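PDB 5B0O: flagellar assembly protein FliH from Salmonella typhimurium, which is needed for flagellar assembly and regrowth and takes part in flagellar protein export. Local coordinates for residues 70-75 and 114-119; 74-79 and 101-106; 79-84 and 106-111. One frame throughout, in Å; residues are numbered along the deposited sequence.

Interaction 1: 70-75 and 114-119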
ATOM      1  N   SER E  70      17.450  27.057  24.312  1.00 34.26           N
ATOM      2  CA  SER E  70      17.844  27.691  25.568  1.00 34.44           C
ATOM      3  C   SER E  70      18.364  26.663  26.577  1.00 29.32           C
ATOM      4  O   SER E  70      18.842  27.015  27.646  1.00 40.09           O
ATOM      5  CB  SER E  70      16.687  28.513  26.151  1.00 40.71           C
ATOM      6  OG  SER E  70      16.120  27.903  27.296  1.00 40.70           O
ATOM      7  N   GLY E  71      18.348  25.399  26.180  1.00 26.54           N
ATOM      8  CA  GLY E  71      18.485  24.263  27.078  1.00 33.93           C
ATOM      9  C   GLY E  71      19.895  23.935  27.538  1.00 41.10           C
ATOM     10  O   GLY E  71      20.200  22.772  27.805  1.00 44.09           O
ATOM     11  N   LYS E  72      20.759  24.944  27.585  1.00 37.85           N
ATOM     12  CA  LYS E  72      22.186  24.747  27.822  1.00 39.22           C
ATOM     13  C   LYS E  72      22.775  23.951  26.673  1.00 41.55           C
ATOM     14  O   LYS E  72      23.334  22.872  26.868  1.00 44.10           O
ATOM     15  CB  LYS E  72      22.443  24.017  29.144  1.00 37.87           C
ATOM     16  CG  LYS E  72      21.975  24.752  30.390  1.00 41.78           C
ATOM     17  CD  LYS E  72      22.402  24.024  31.658  1.00 44.77           C
ATOM     18  CE  LYS E  72      21.871  22.596  31.691  1.00 55.37           C
ATOM     19  NZ  LYS E  72      20.383  22.521  31.779  1.00 51.65           N
ATOM     20  N   PRO E  73      22.662  24.505  25.460  1.00 39.85           N
ATOM     21  CA  PRO E  73      23.072  23.831  24.227  1.00 38.52           C
ATOM     22  C   PRO E  73      24.538  23.444  24.267  1.00 44.17           C
ATOM     23  O   PRO E  73      25.354  24.221  24.767  1.00 48.52           O
ATOM     24  CB  PRO E  73      22.853  24.904  23.155  1.00 38.43           C
ATOM     25  CG  PRO E  73      21.851  25.830  23.748  1.00 39.39           C
ATOM     26  CD  PRO E  73      22.188  25.873  25.200  1.00 38.49           C
ATOM     27  N   GLN E  74      24.859  22.256  23.760  1.00 41.49           N
ATOM     28  CA  GLN E  74      26.245  21.823  23.636  1.00 37.82           C
ATOM     29  C   GLN E  74      26.485  21.175  22.273  1.00 39.52           C
ATOM     30  O   GLN E  74      25.766  20.263  21.877  1.00 38.30           O
ATOM     31  CB  GLN E  74      26.632  20.872  24.773  1.00 41.62           C
ATOM     32  CG  GLN E  74      26.312  19.402  24.517  1.00 57.76           C
ATOM     33  CD  GLN E  74      26.609  18.519  25.722  1.00 72.99           C
ATOM     34  OE1 GLN E  74      26.211  17.350  25.770  1.00 75.13           O
ATOM     35  NE2 GLN E  74      27.316  19.075  26.703  1.00 71.17           N
ATOM     36  N   LEU E  75      27.475  21.685  21.545  1.00 41.13           N
ATOM     37  CA  LEU E  75      27.886  21.110  20.266  1.00 38.12           C
ATOM     38  C   LEU E  75      28.952  20.057  20.511  1.00 41.36           C
ATOM     39  O   LEU E  75      29.861  20.261  21.315  1.00 44.24           O
ATOM     40  CB  LEU E  75      28.427  22.192  19.330  1.00 33.19           C
ATOM     41  CG  LEU E  75      29.194  21.770  18.076  1.00 28.53           C
ATOM     42  CD1 LEU E  75      28.306  21.002  17.135  1.00 33.97           C
ATOM     43  CD2 LEU E  75      29.771  22.983  17.367  1.00 33.76           C
ATOM     44  N   SER E 114      23.099  19.460  21.295  1.00 37.92           N
ATOM     45  CA  SER E 114      22.169  18.902  22.259  1.00 36.16           C
ATOM     46  C   SER E 114      21.728  19.933  23.282  1.00 31.19           C
ATOM     47  O   SER E 114      22.553  20.633  23.852  1.00 40.47           O
ATOM     48  CB  SER E 114      22.815  17.717  22.971  1.00 47.57           C
ATOM     49  OG  SER E 114      23.663  17.009  22.093  1.00 46.98           O
ATOM     50  N   ALA E 115      20.423  20.020  23.513  1.00 35.57           N
ATOM     51  CA  ALA E 115      19.878  20.848  24.585  1.00 36.45           C
ATOM     52  C   ALA E 115      18.738  20.103  25.258  1.00 36.66           C
ATOM     53  O   ALA E 115      18.343  19.026  24.813  1.00 46.01           O
ATOM     54  CB  ALA E 115      19.389  22.173  24.038  1.00 31.36           C
ATOM     55  N   ASP E 116      18.188  20.687  26.315  1.00 35.97           N
ATOM     56  CA  ASP E 116      17.097  20.050  27.037  1.00 38.59           C
ATOM     57  C   ASP E 116      15.904  19.824  26.115  1.00 36.39           C
ATOM     58  O   ASP E 116      15.265  18.778  26.166  1.00 37.01           O
ATOM     59  CB  ASP E 116      16.679  20.888  28.254  1.00 43.72           C
ATOM     60  CG  ASP E 116      17.820  21.105  29.245  1.00 55.35           C
ATOM     61  OD1 ASP E 116      18.782  20.305  29.237  1.00 52.04           O
ATOM     62  OD2 ASP E 116      17.751  22.076  30.035  1.00 51.58           O
ATOM     63  N   GLU E 117      15.620  20.809  25.268  1.00 34.96           N
ATOM     64  CA  GLU E 117      14.462  20.767  24.374  1.00 37.87           C
ATOM     65  C   GLU E 117      14.573  19.662  23.330  1.00 37.87           C
ATOM     66  O   GLU E 117      13.577  19.042  22.967  1.00 40.30           O
ATOM     67  CB  GLU E 117      14.279  22.097  23.630  1.00 38.19           C
ATOM     68  CG  GLU E 117      14.341  23.357  24.484  1.00 36.77           C
ATOM     69  CD  GLU E 117      15.747  23.917  24.616  1.00 38.52           C
ATOM     70  OE1 GLU E 117      16.722  23.149  24.480  1.00 39.30           O
ATOM     71  OE2 GLU E 117      15.876  25.133  24.860  1.00 41.67           O
ATOM     72  N   GLY E 118      15.783  19.438  22.830  1.00 39.69           N
ATOM     73  CA  GLY E 118      15.988  18.508  21.733  1.00 41.15           C
ATOM     74  C   GLY E 118      17.330  18.698  21.055  1.00 33.29           C
ATOM     75  O   GLY E 118      18.170  19.431  21.552  1.00 28.09           O
ATOM     76  N   ASP E 119      17.522  18.048  19.910  1.00 38.66           N
ATOM     77  CA  ASP E 119      18.825  18.016  19.248  1.00 32.05           C
ATOM     78  C   ASP E 119      18.776  18.368  17.764  1.00 30.16           C
ATOM     79  O   ASP E 119      17.798  18.083  17.081  1.00 28.95           O
ATOM     80  CB  ASP E 119      19.449  16.629  19.403  1.00 30.89           C
ATOM     81  CG  ASP E 119      19.385  16.114  20.827  1.00 42.46           C
ATOM     82  OD1 ASP E 119      19.398  16.938  21.766  1.00 40.60           O
ATOM     83  OD2 ASP E 119      19.327  14.881  21.003  1.00 43.90           O
TER

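Interaction 2: 74-79 and 101-106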
ATOM      1  N   GLN E  74      24.859  22.256  23.760  1.00 41.49           N
ATOM      2  CA  GLN E  74      26.245  21.823  23.636  1.00 37.82           C
ATOM      3  C   GLN E  74      26.485  21.175  22.273  1.00 39.52           C
ATOM      4  O   GLN E  74      25.766  20.263  21.877  1.00 38.30           O
ATOM      5  CB  GLN E  74      26.632  20.872  24.773  1.00 41.62           C
ATOM      6  CG  GLN E  74      26.312  19.402  24.517  1.00 57.76           C
ATOM      7  CD  GLN E  74      26.609  18.519  25.722  1.00 72.99           C
ATOM      8  OE1 GLN E  74      26.211  17.350  25.770  1.00 75.13           O
ATOM      9  NE2 GLN E  74      27.316  19.075  26.703  1.00 71.17           N
ATOM     10  N   LEU E  75      27.475  21.685  21.545  1.00 41.13           N
ATOM     11  CA  LEU E  75      27.886  21.110  20.266  1.00 38.12           C
ATOM     12  C   LEU E  75      28.952  20.057  20.511  1.00 41.36           C
ATOM     13  O   LEU E  75      29.861  20.261  21.315  1.00 44.24           O
ATOM     14  CB  LEU E  75      28.427  22.192  19.330  1.00 33.19           C
ATOM     15  CG  LEU E  75      29.194  21.770  18.076  1.00 28.53           C
ATOM     16  CD1 LEU E  75      28.306  21.002  17.135  1.00 33.97           C
ATOM     17  CD2 LEU E  75      29.771  22.983  17.367  1.00 33.76           C
ATOM     18  N   ARG E  76      28.825  18.924  19.831  1.00 42.59           N
ATOM     19  CA  ARG E  76      29.765  17.825  19.987  1.00 44.71           C
ATOM     20  C   ARG E  76      30.325  17.441  18.636  1.00 45.53           C
ATOM     21  O   ARG E  76      29.580  17.303  17.662  1.00 42.61           O
ATOM     22  CB  ARG E  76      29.080  16.596  20.585  1.00 49.38           C
ATOM     23  CG  ARG E  76      28.381  16.828  21.899  1.00 53.09           C
ATOM     24  CD  ARG E  76      27.561  15.612  22.276  1.00 59.08           C
ATOM     25  NE  ARG E  76      26.619  15.907  23.349  1.00 74.10           N
ATOM     26  CZ  ARG E  76      25.662  15.076  23.745  1.00 83.45           C
ATOM     27  NH1 ARG E  76      25.525  13.898  23.149  1.00 88.93           N
ATOM     28  NH2 ARG E  76      24.841  15.421  24.730  1.00 66.40           N
ATOM     29  N   VAL E  77      31.639  17.265  18.583  1.00 41.71           N
ATOM     30  CA  VAL E  77      32.296  16.764  17.392  1.00 38.01           C
ATOM     31  C   VAL E  77      33.363  15.766  17.815  1.00 51.24           C
ATOM     32  O   VAL E  77      33.719  15.694  18.991  1.00 51.07           O
ATOM     33  CB  VAL E  77      32.930  17.894  16.583  1.00 37.13           C
ATOM     34  CG1 VAL E  77      33.404  17.368  15.247  1.00 54.80           C
ATOM     35  CG2 VAL E  77      31.928  19.004  16.364  1.00 34.64           C
ATOM     36  N   HIS E  78      33.853  14.980  16.863  1.00 53.73           N
ATOM     37  CA  HIS E  78      34.937  14.048  17.139  1.00 53.29           C
ATOM     38  C   HIS E  78      36.155  14.831  17.603  1.00 54.89           C
ATOM     39  O   HIS E  78      36.496  15.860  17.014  1.00 50.34           O
ATOM     40  CB  HIS E  78      35.288  13.254  15.883  1.00 53.83           C
ATOM     41  CG  HIS E  78      36.151  12.057  16.144  1.00 61.39           C
ATOM     42  ND1 HIS E  78      37.062  11.586  15.227  1.00 64.77           N
ATOM     43  CD2 HIS E  78      36.226  11.228  17.213  1.00 62.66           C
ATOM     44  CE1 HIS E  78      37.673  10.521  15.722  1.00 63.94           C
ATOM     45  NE2 HIS E  78      37.182  10.283  16.923  1.00 62.12           N
ATOM     46  N   PRO E  79      36.829  14.337  18.651  1.00 59.34           N
ATOM     47  CA  PRO E  79      38.001  15.035  19.186  1.00 57.58           C
ATOM     48  C   PRO E  79      38.970  15.478  18.094  1.00 49.30           C
ATOM     49  O   PRO E  79      39.665  16.479  18.277  1.00 53.56           O
ATOM     50  CB  PRO E  79      38.643  13.970  20.074  1.00 53.08           C
ATOM     51  CG  PRO E  79      37.460  13.214  20.625  1.00 51.29           C
ATOM     52  CD  PRO E  79      36.396  13.233  19.530  1.00 51.98           C
ATOM     53  N   ARG E 101      32.254  20.036  23.333  1.00 44.20           N
ATOM     54  CA  ARG E 101      32.820  18.829  23.906  1.00 45.91           C
ATOM     55  C   ARG E 101      33.325  17.977  22.763  1.00 46.95           C
ATOM     56  O   ARG E 101      32.882  18.137  21.627  1.00 46.20           O
ATOM     57  CB  ARG E 101      31.739  18.027  24.616  1.00 45.89           C
ATOM     58  CG  ARG E 101      31.345  18.512  25.989  1.00 59.50           C
ATOM     59  CD  ARG E 101      30.285  17.572  26.535  1.00 70.84           C
ATOM     60  NE  ARG E 101      30.276  16.321  25.779  1.00 69.66           N
ATOM     61  CZ  ARG E 101      29.252  15.472  25.728  1.00 74.31           C
ATOM     62  NH1 ARG E 101      28.132  15.730  26.389  1.00 76.90           N
ATOM     63  NH2 ARG E 101      29.347  14.362  25.007  1.00 70.35           N
ATOM     64  N   GLY E 102      34.266  17.085  23.045  1.00 49.76           N
ATOM     65  CA  GLY E 102      34.545  16.024  22.100  1.00 50.13           C
ATOM     66  C   GLY E 102      33.595  14.871  22.348  1.00 51.74           C
ATOM     67  O   GLY E 102      33.329  14.514  23.497  1.00 49.63           O
ATOM     68  N   ASP E 103      33.083  14.285  21.273  1.00 53.24           N
ATOM     69  CA  ASP E 103      32.342  13.034  21.355  1.00 58.23           C
ATOM     70  C   ASP E 103      33.046  11.995  20.498  1.00 63.87           C
ATOM     71  O   ASP E 103      33.139  12.152  19.277  1.00 61.55           O
ATOM     72  CB  ASP E 103      30.884  13.202  20.926  1.00 58.77           C
ATOM     73  CG  ASP E 103      30.011  12.042  21.378  1.00 66.80           C
ATOM     74  OD1 ASP E 103      29.498  12.093  22.515  1.00 84.39           O
ATOM     75  OD2 ASP E 103      29.846  11.074  20.606  1.00 62.23           O
ATOM     76  N   PRO E 104      33.545  10.930  21.136  1.00 63.41           N
ATOM     77  CA  PRO E 104      34.348   9.934  20.423  1.00 56.13           C
ATOM     78  C   PRO E 104      33.555   9.191  19.352  1.00 60.85           C
ATOM     79  O   PRO E 104      34.153   8.641  18.426  1.00 62.08           O
ATOM     80  CB  PRO E 104      34.760   8.972  21.534  1.00 49.61           C
ATOM     81  CG  PRO E 104      33.688   9.101  22.557  1.00 58.53           C
ATOM     82  CD  PRO E 104      33.279  10.538  22.531  1.00 61.82           C
ATOM     83  N   THR E 105      32.233   9.184  19.471  1.00 50.99           N
ATOM     84  CA  THR E 105      31.410   8.354  18.600  1.00 50.33           C
ATOM     85  C   THR E 105      30.875   9.082  17.374  1.00 46.36           C
ATOM     86  O   THR E 105      30.142   8.509  16.580  1.00 45.69           O
ATOM     87  CB  THR E 105      30.239   7.737  19.366  1.00 43.20           C
ATOM     88  OG1 THR E 105      29.211   8.716  19.530  1.00 48.03           O
ATOM     89  CG2 THR E 105      30.701   7.265  20.723  1.00 46.08           C
ATOM     90  N   LEU E 106      31.228  10.347  17.218  1.00 48.03           N
ATOM     91  CA  LEU E 106      30.837  11.049  16.007  1.00 49.53           C
ATOM     92  C   LEU E 106      31.930  10.858  14.971  1.00 45.92           C
ATOM     93  O   LEU E 106      33.113  10.889  15.294  1.00 50.07           O
ATOM     94  CB  LEU E 106      30.567  12.537  16.272  1.00 45.27           C
ATOM     95  CG  LEU E 106      29.495  12.876  17.317  1.00 44.00           C
ATOM     96  CD1 LEU E 106      29.374  14.374  17.518  1.00 39.22           C
ATOM     97  CD2 LEU E 106      28.141  12.281  16.948  1.00 37.11           C
TER

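Interaction 3: 79-84 and 106-111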
ATOM      1  N   PRO E  79      36.829  14.337  18.651  1.00 59.34           N
ATOM      2  CA  PRO E  79      38.001  15.035  19.186  1.00 57.58           C
ATOM      3  C   PRO E  79      38.970  15.478  18.094  1.00 49.30           C
ATOM      4  O   PRO E  79      39.665  16.479  18.277  1.00 53.56           O
ATOM      5  CB  PRO E  79      38.643  13.970  20.074  1.00 53.08           C
ATOM      6  CG  PRO E  79      37.460  13.214  20.625  1.00 51.29           C
ATOM      7  CD  PRO E  79      36.396  13.233  19.530  1.00 51.98           C
ATOM      8  N   ASP E  80      38.996  14.756  16.978  1.00 47.26           N
ATOM      9  CA  ASP E  80      39.862  15.096  15.851  1.00 53.02           C
ATOM     10  C   ASP E  80      39.455  16.350  15.070  1.00 57.58           C
ATOM     11  O   ASP E  80      40.314  17.049  14.524  1.00 58.76           O
ATOM     12  CB  ASP E  80      39.977  13.913  14.901  1.00 57.00           C
ATOM     13  CG  ASP E  80      40.790  12.787  15.481  1.00 57.40           C
ATOM     14  OD1 ASP E  80      41.158  12.869  16.672  1.00 53.10           O
ATOM     15  OD2 ASP E  80      41.053  11.814  14.744  1.00 66.25           O
ATOM     16  N   ASP E  81      38.153  16.618  14.991  1.00 54.70           N
ATOM     17  CA  ASP E  81      37.670  17.872  14.413  1.00 54.88           C
ATOM     18  C   ASP E  81      37.645  18.958  15.484  1.00 50.61           C
ATOM     19  O   ASP E  81      37.557  20.143  15.172  1.00 46.13           O
ATOM     20  CB  ASP E  81      36.252  17.718  13.857  1.00 56.35           C
ATOM     21  CG  ASP E  81      36.185  16.857  12.612  1.00 61.78           C
ATOM     22  OD1 ASP E  81      37.010  17.042  11.691  1.00 65.03           O
ATOM     23  OD2 ASP E  81      35.281  15.996  12.557  1.00 60.28           O
ATOM     24  N   LEU E  82      37.737  18.545  16.746  1.00 49.93           N
ATOM     25  CA  LEU E  82      37.475  19.439  17.880  1.00 52.94           C
ATOM     26  C   LEU E  82      38.361  20.677  17.956  1.00 54.68           C
ATOM     27  O   LEU E  82      37.860  21.798  17.977  1.00 56.83           O
ATOM     28  CB  LEU E  82      37.553  18.673  19.203  1.00 49.24           C
ATOM     29  CG  LEU E  82      37.278  19.485  20.470  1.00 40.91           C
ATOM     30  CD1 LEU E  82      36.689  18.615  21.552  1.00 50.12           C
ATOM     31  CD2 LEU E  82      38.537  20.151  20.970  1.00 54.05           C
ATOM     32  N   GLN E  83      39.672  20.472  18.018  1.00 65.61           N
ATOM     33  CA  GLN E  83      40.610  21.578  18.193  1.00 69.06           C
ATOM     34  C   GLN E  83      40.457  22.616  17.097  1.00 66.12           C
ATOM     35  O   GLN E  83      40.487  23.814  17.360  1.00 72.65           O
ATOM     36  CB  GLN E  83      42.057  21.077  18.222  1.00 82.57           C
ATOM     37  CG  GLN E  83      42.503  20.477  19.552  1.00 89.54           C
ATOM     38  CD  GLN E  83      44.008  20.279  19.620  1.00 84.36           C
ATOM     39  OE1 GLN E  83      44.738  20.682  18.714  1.00 90.28           O
ATOM     40  NE2 GLN E  83      44.476  19.659  20.695  1.00 57.17           N
ATOM     41  N   ARG E  84      40.302  22.144  15.867  1.00 63.28           N
ATOM     42  CA  ARG E  84      40.220  23.026  14.712  1.00 63.26           C
ATOM     43  C   ARG E  84      38.919  23.829  14.708  1.00 62.83           C
ATOM     44  O   ARG E  84      38.922  25.030  14.453  1.00 64.83           O
ATOM     45  CB  ARG E  84      40.380  22.209  13.428  1.00 67.24           C
ATOM     46  CG  ARG E  84      41.652  21.361  13.427  1.00 68.65           C
ATOM     47  CD  ARG E  84      41.822  20.569  12.146  1.00 66.54           C
ATOM     48  NE  ARG E  84      41.132  19.284  12.193  1.00 69.05           N
ATOM     49  CZ  ARG E  84      40.649  18.668  11.121  1.00 73.56           C
ATOM     50  NH1 ARG E  84      40.770  19.233   9.930  1.00 71.21           N
ATOM     51  NH2 ARG E  84      40.036  17.497  11.237  1.00 70.06           N
ATOM     52  N   LEU E 106      31.228  10.347  17.218  1.00 48.03           N
ATOM     53  CA  LEU E 106      30.837  11.049  16.007  1.00 49.53           C
ATOM     54  C   LEU E 106      31.930  10.858  14.971  1.00 45.92           C
ATOM     55  O   LEU E 106      33.113  10.889  15.294  1.00 50.07           O
ATOM     56  CB  LEU E 106      30.567  12.537  16.272  1.00 45.27           C
ATOM     57  CG  LEU E 106      29.495  12.876  17.317  1.00 44.00           C
ATOM     58  CD1 LEU E 106      29.374  14.374  17.518  1.00 39.22           C
ATOM     59  CD2 LEU E 106      28.141  12.281  16.948  1.00 37.11           C
ATOM     60  N   HIS E 107      31.539  10.624  13.729  1.00 40.22           N
ATOM     61  CA  HIS E 107      32.516  10.524  12.661  1.00 44.37           C
ATOM     62  C   HIS E 107      32.928  11.916  12.206  1.00 47.12           C
ATOM     63  O   HIS E 107      32.185  12.882  12.378  1.00 53.17           O
ATOM     64  CB  HIS E 107      31.969   9.713  11.491  1.00 48.99           C
ATOM     65  CG  HIS E 107      31.480   8.351  11.875  1.00 47.38           C
ATOM     66  ND1 HIS E 107      30.249   8.141  12.466  1.00 51.30           N
ATOM     67  CD2 HIS E 107      32.047   7.132  11.752  1.00 49.31           C
ATOM     68  CE1 HIS E 107      30.087   6.852  12.689  1.00 44.75           C
ATOM     69  NE2 HIS E 107      31.162   6.213  12.266  1.00 54.13           N
ATOM     70  N   HIS E 108      34.128  12.009  11.645  1.00 53.68           N
ATOM     71  CA  HIS E 108      34.669  13.271  11.157  1.00 56.36           C
ATOM     72  C   HIS E 108      33.718  13.929  10.162  1.00 49.46           C
ATOM     73  O   HIS E 108      33.115  13.248   9.344  1.00 53.73           O
ATOM     74  CB  HIS E 108      36.021  13.031  10.476  1.00 69.75           C
ATOM     75  CG  HIS E 108      37.021  12.321  11.334  1.00 70.63           C
ATOM     76  ND1 HIS E 108      36.788  11.080  11.888  1.00 70.99           N
ATOM     77  CD2 HIS E 108      38.274  12.671  11.715  1.00 72.42           C
ATOM     78  CE1 HIS E 108      37.847  10.701  12.581  1.00 73.37           C
ATOM     79  NE2 HIS E 108      38.763  11.651  12.492  1.00 72.21           N
ATOM     80  N   GLY E 109      33.577  15.249  10.237  1.00 54.81           N
ATOM     81  CA  GLY E 109      32.795  15.985   9.256  1.00 50.94           C
ATOM     82  C   GLY E 109      31.323  16.067   9.605  1.00 46.40           C
ATOM     83  O   GLY E 109      30.495  16.435   8.771  1.00 56.11           O
ATOM     84  N   GLY E 110      31.008  15.748  10.857  1.00 45.18           N
ATOM     85  CA  GLY E 110      29.637  15.720  11.335  1.00 48.07           C
ATOM     86  C   GLY E 110      29.553  16.062  12.809  1.00 43.29           C
ATOM     87  O   GLY E 110      30.542  15.942  13.533  1.00 40.34           O
ATOM     88  N   CYS E 111      28.373  16.480  13.254  1.00 38.92           N
ATOM     89  CA  CYS E 111      28.210  17.010  14.600  1.00 35.96           C
ATOM     90  C   CYS E 111      26.786  16.857  15.114  1.00 38.54           C
ATOM     91  O   CYS E 111      25.866  16.544  14.359  1.00 35.72           O
ATOM     92  CB  CYS E 111      28.565  18.485  14.607  1.00 31.47           C
ATOM     93  SG  CYS E 111      27.470  19.441  13.557  1.00 29.57           S
TER

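Interaction 1: 70-75 and 114-119
Gln74 and Ser114 form an antiparallel hydrogen-bonded pair, where strand 74-77 runs beside strand 112-114. Gln74 N donates to Ser114 O at 2.8 Å, and Ser114 N donates to Gln74 O at 2.8 Å. Just before this pair, the CA of Pro73 makes a CA-H...O contact with Ser114 O at 3.3 Å. The backbone pairing is taken up again by Asp116 N, which donates to Gly71 O at 3.3 Å.

The charged contacts lie at the loop end. Lys72 reaches across with a chain bent at chi3 and chi4. Its NZ forms a salt bridge to Asp116 OD2 at 3.2 Å, and the hydrogen bond within it is weak. The two side chains meet at a slant. Glu117 turns back to the other segment through a bend at chi2 (90°). Its OE2 faces the backbone N of Ser70 in a bond modelled too short to be exact.

Apolar contact is modest. The Ala115 methyl lies 3.8 Å from Gly71 CA, and Pro73 CG is 4.4 Å from Ala115 CB. Gln74 CG is 4.2 Å from Ser114 CB on the same face of the sheet. Gln74 OE1 is hydrogen-bonded to Arg76.

Residues 115-118 make the tight turn of a beta-hairpin, with Ala115 N bonded to Gly118 O. Beyond it, Asp119 pairs with a strand of the chain of another protein, and the sheet runs on across that interface.

The contact thus joins the lead-in to the inner strand 74-77 with the hairpin turn. Backbone bonds set the register. Lys72 probably offsets the closeness of the Asp116 carboxylate to the Gly71 carbonyl, while Glu117 appears to turn its acid toward the Ser70-Gly71 backbone.

Interaction 2: 74-79 and 101-106
Arg76 and Arg101 lie side by side and point the same way. Their guanidinium planes are only 18° apart. Arg76 CD rests over one face of the Arg101 guanidinium, offset toward its rim, and Arg76 NE sits 3.4 Å from Arg101 NH1. An extended chain from CG to NE carries the Arg76 guanidinium alongside that of Arg101.

The Gln74 side chain crosses that of Arg101 at a slant, its amide plane 84° from the guanidinium. Its OE1 is gripped by Arg76 side-on, from NH2 at 2.6 Å and NE at 2.8 Å. Arg101 NH2 forms a salt bridge to Asp103 OD1 at 3.4 Å. Asp103 OD2 accepts from Thr105 N in an Asx turn. The Leu106 side chain packs against Arg76, with CD1 3.8 Å from Arg76 CB.

The backbones run parallel. Arg101 N donates to Leu75 O at 3.1 Å, and Asp103 N to Val77 O at 2.8 Å. These are the two strands of a beta-alpha-beta unit whose helix is 79-96.

Two like charges lie close together here, in nearly parallel planes. Gln74 OE1 holds Arg76 and the Asp103 carboxylate holds Arg101; together they probably offset the repulsion.

Interaction 3: 79-84 and 106-111
The His108 ring meets Asp80 OD2 at its edge, near the ring plane. The bond from His108 NE2 to this oxygen is 3.2 Å long. Asp80 OD2 is approached on its anti side, and the carboxylate and ring planes stand 69° apart. The ring of His108 also meets that of His78. The flat guanidinium of Arg84 has Asp80 O at its edge, held by two weak bonds from NE and NH2. Arg84 NH2 also bonds Ala49 O.

Asp81 reaches the loop beside this pair. Its OD2 accepts from Gly109 N at 3.0 Å, on the syn side, and lies 3.1 Å from His108 CA. Its other oxygen, OD1, forms a salt bridge with Arg84 NH2 at 3.1 Å. The CG of Asp81 is anti to its carbonyl carbon (chi1 -70°), which directs the carboxylate at the loop.

Residues 107-110 form a type II beta turn. Gly109 takes its third position with a positive phi of 87°, as glycine commonly does there.

The contact ties this turn to the N-terminal part of helix 79-96. The two acids might favour a charged His108, though Arg84 nearby would work against it. Arg84 probably steadies the Asp81 carboxylate.

Interactions 1 and 2 start from the same strand, 74-77, and share Gln74 and Leu75. Their centres are about 14 Å apart. This strand lies inside the mixed sheet, so interaction 1 pairs it with 112-114 and interaction 2 with 99-102. Interaction 3 moves on to helix 79-96, which links those parallel strands. Its centre is about 6 Å from that of interaction 2, and the two share Pro79 and Leu106. The segments of interactions 2 and 3 alternate along the chain, and interaction 3 nests inside the loop closed by interaction 1. Together they bind strand, helix start and connecting loop into the compact sheet domain that follows the long helix 6-46 in this C-terminal part of FliH.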